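Penicillin-binding protein PbpB (PDB 6KGU) cross-links the peptide stems of peptidoglycan during mycobacterial cell-wall synthesis and is inactivated by beta-lactams such as aztreonam. Local coordinates at residues V270-A275 and S324-T329. Residues are numbered along the deposited sequence; the frame is centred on the assembly and turned at random.
With AZR (2-({[(1Z)-1-(2-amino-1,3-thiazol-4-yl)-2-oxo-2-{[(2S,3S)-1-oxo-3-(sulfoamino)butan-2-yl]amino}ethylidene]amino}oxy)-2-methylpropanoic acid), chain B.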
loop_
_atom_site.group_PDB
_atom_site.type_symbol
_atom_site.label_atom_id
_atom_site.label_comp_id
_atom_site.label_asym_id
_atom_site.label_seq_id
_atom_site.Cartn_x
_atom_site.Cartn_y
_atom_site.Cartn_z
ATOM N N VAL A 270 -9.297 -4.145 -6.156
ATOM C CA VAL A 270 -8.648 -2.856 -5.930
ATOM C C VAL A 270 -8.019 -2.357 -7.213
ATOM O O VAL A 270 -7.822 -1.150 -7.378
ATOM C CB VAL A 270 -7.591 -2.875 -4.804
ATOM C CG1 VAL A 270 -8.273 -2.931 -3.457
ATOM C CG2 VAL A 270 -6.564 -4.017 -5.002
ATOM N N ASN A 271 -7.737 -3.259 -8.153
ATOM C CA ASN A 271 -7.207 -2.836 -9.439
ATOM C C ASN A 271 -8.213 -2.052 -10.275
ATOM O O ASN A 271 -7.816 -1.473 -11.293
ATOM C CB ASN A 271 -6.713 -4.051 -10.240
ATOM C CG ASN A 271 -5.653 -3.663 -11.241
ATOM O OD1 ASN A 271 -4.703 -2.970 -10.889
ATOM N ND2 ASN A 271 -5.825 -4.058 -12.500
ATOM N N LYS A 272 -9.493 -2.027 -9.890
ATOM C CA LYS A 272 -10.490 -1.374 -10.722
ATOM C C LYS A 272 -10.264 0.127 -10.818
ATOM O O LYS A 272 -10.809 0.768 -11.722
ATOM C CB LYS A 272 -11.900 -1.679 -10.204
ATOM C CG LYS A 272 -12.308 -3.155 -10.432
ATOM C CD LYS A 272 -13.744 -3.432 -9.997
ATOM C CE LYS A 272 -14.089 -4.919 -10.077
ATOM N NZ LYS A 272 -15.498 -5.186 -9.605
ATOM N N ILE A 273 -9.442 0.696 -9.934
ATOM C CA ILE A 273 -9.050 2.095 -10.087
ATOM C C ILE A 273 -8.499 2.370 -11.486
ATOM O O ILE A 273 -8.703 3.459 -12.039
ATOM C CB ILE A 273 -8.039 2.484 -8.989
ATOM C CG1 ILE A 273 -7.809 3.996 -8.998
ATOM C CG2 ILE A 273 -6.708 1.714 -9.159
ATOM C CD1 ILE A 273 -6.853 4.467 -7.922
ATOM N N VAL A 274 -7.832 1.386 -12.103
ATOM C CA VAL A 274 -7.255 1.629 -13.425
ATOM C C VAL A 274 -8.354 1.788 -14.470
ATOM O O VAL A 274 -8.344 2.748 -15.249
ATOM C CB VAL A 274 -6.258 0.521 -13.804
ATOM C CG1 VAL A 274 -5.670 0.790 -15.168
ATOM C CG2 VAL A 274 -5.119 0.449 -12.750
ATOM N N ALA A 275 -9.313 0.850 -14.505
ATOM C CA ALA A 275 -10.437 0.977 -15.433
ATOM C C ALA A 275 -11.216 2.261 -15.187
ATOM O O ALA A 275 -11.641 2.932 -16.140
ATOM C CB ALA A 275 -11.369 -0.232 -15.319
ATOM N N SER A 324 -18.832 -2.943 -7.084
ATOM C CA SER A 324 -17.795 -3.836 -7.598
ATOM C C SER A 324 -18.393 -4.895 -8.534
ATOM O O SER A 324 -18.251 -6.102 -8.328
ATOM C CB SER A 324 -17.001 -4.480 -6.459
ATOM O OG SER A 324 -15.664 -4.792 -6.874
ATOM N N SER A 325 -19.069 -4.416 -9.582
ATOM C CA SER A 325 -19.536 -5.285 -10.662
ATOM C C SER A 325 -18.366 -5.573 -11.597
ATOM O O SER A 325 -17.831 -4.653 -12.228
ATOM C CB SER A 325 -20.695 -4.638 -11.416
ATOM O OG SER A 325 -21.001 -5.375 -12.597
ATOM N N ASN A 326 -17.919 -6.839 -11.629
ATOM C CA ASN A 326 -16.920 -7.259 -12.611
ATOM C C ASN A 326 -17.447 -7.083 -14.030
ATOM O O ASN A 326 -16.716 -6.634 -14.921
ATOM C CB ASN A 326 -16.521 -8.730 -12.408
ATOM C CG ASN A 326 -15.718 -8.978 -11.130
ATOM O OD1 ASN A 326 -15.239 -8.058 -10.473
ATOM N ND2 ASN A 326 -15.565 -10.251 -10.788
ATOM N N VAL A 327 -18.703 -7.468 -14.260
ATOM C CA VAL A 327 -19.299 -7.337 -15.589
ATOM C C VAL A 327 -19.343 -5.873 -16.014
ATOM O O VAL A 327 -18.966 -5.522 -17.139
ATOM C CB VAL A 327 -20.697 -7.975 -15.609
ATOM C CG1 VAL A 327 -21.418 -7.643 -16.922
ATOM C CG2 VAL A 327 -20.591 -9.509 -15.405
ATOM N N GLY A 328 -19.811 -4.995 -15.125
ATOM C CA GLY A 328 -19.819 -3.578 -15.451
ATOM C C GLY A 328 -18.422 -3.054 -15.721
ATOM O O GLY A 328 -18.215 -2.232 -16.622
ATOM N N THR A 329 -17.438 -3.538 -14.960
ATOM C CA THR A 329 -16.065 -3.086 -15.172
ATOM C C THR A 329 -15.573 -3.477 -16.561
ATOM O O THR A 329 -14.950 -2.671 -17.261
ATOM C CB THR A 329 -15.161 -3.657 -14.082
ATOM O OG1 THR A 329 -15.555 -3.104 -12.814
ATOM C CG2 THR A 329 -13.682 -3.292 -14.347
HETATM C C7 AZR B . -16.500 -9.290 -5.694
HETATM S S8 AZR B . -9.212 -11.860 -9.179
HETATM O O9 AZR B . -12.216 -7.953 -5.739
HETATM O O10 AZR B . -14.312 -10.960 -8.701
HETATM O O11 AZR B . -14.557 -12.997 -6.313
HETATM N N12 AZR B . -15.245 -7.202 -5.249
HETATM N N13 AZR B . -13.560 -10.176 -6.697
HETATM N N14 AZR B . -13.233 -13.270 -6.770
HETATM N N15 AZR B . -10.549 -13.410 -7.594
HETATM N N16 AZR B . -8.314 -14.065 -7.922
HETATM S S17 AZR B . -15.318 -6.658 -3.750
HETATM C C18 AZR B . -15.135 -8.643 -5.538
HETATM C C19 AZR B . -14.210 -8.871 -6.745
HETATM C C20 AZR B . -13.065 -7.838 -6.587
HETATM C C21 AZR B . -13.610 -11.076 -7.697
HETATM C C22 AZR B . -12.782 -12.291 -7.460
HETATM C C23 AZR B . -15.086 -14.021 -5.499
HETATM C C24 AZR B . -11.396 -12.380 -7.985
HETATM C C25 AZR B . -10.856 -11.464 -8.832
HETATM C C26 AZR B . -9.361 -13.258 -8.140
HETATM C C27 AZR B . -14.306 -13.973 -4.198
HETATM C C28 AZR B . -16.568 -13.791 -5.262
HETATM C C29 AZR B . -14.872 -15.352 -6.216
HETATM O O30 AZR B . -14.651 -15.444 -7.404
HETATM O O31 AZR B . -15.000 -16.374 -5.428
HETATM O O32 AZR B . -16.590 -6.986 -3.220
HETATM O O33 AZR B . -15.315 -5.103 -3.859
HETATM O O34 AZR B . -14.120 -7.028 -3.091
#
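K272 reaches across to S324, just ahead of helix 326-336, and to N326 in its first turn, illustrating how one amine can organise a polar site. Its chain stays extended beyond CG, and NZ ends between two acceptors, S324 OG at 2.8 Å and N326 OD1 at 3.0 Å. The second bond is bent at the carbonyl, with NZ tilted 16° from its plane. The bond to OD1 is consistent with N326 ND2 facing AZR O10, to which it donates, although their 2.5 Å separation is unusually short and therefore doubtful. S324 OG, roughly anti to the backbone N (chi1 -152°) and so turned to amine and drug, accepts from K272 NZ and from AZR N12 at 2.9 Å; it is also hydrogen-bonded to K475 NZ. Behind the amine, CD of K272 runs past T329 OG1 (3.4 Å), a hydroxyl already spent on S325 O, which also accepts T329 N from the opposite face. The CB of A275 meets T329 CG2 at 4.0 Å. S325 caps helix 326-336, its OG accepting G328 N at 2.8 Å and bonding D306. With S269, the probable acylated serine, one turn before K272, this is the SxxK and SxN pairing of penicillin-binding transpeptidases, here occupied by opened aztreonam.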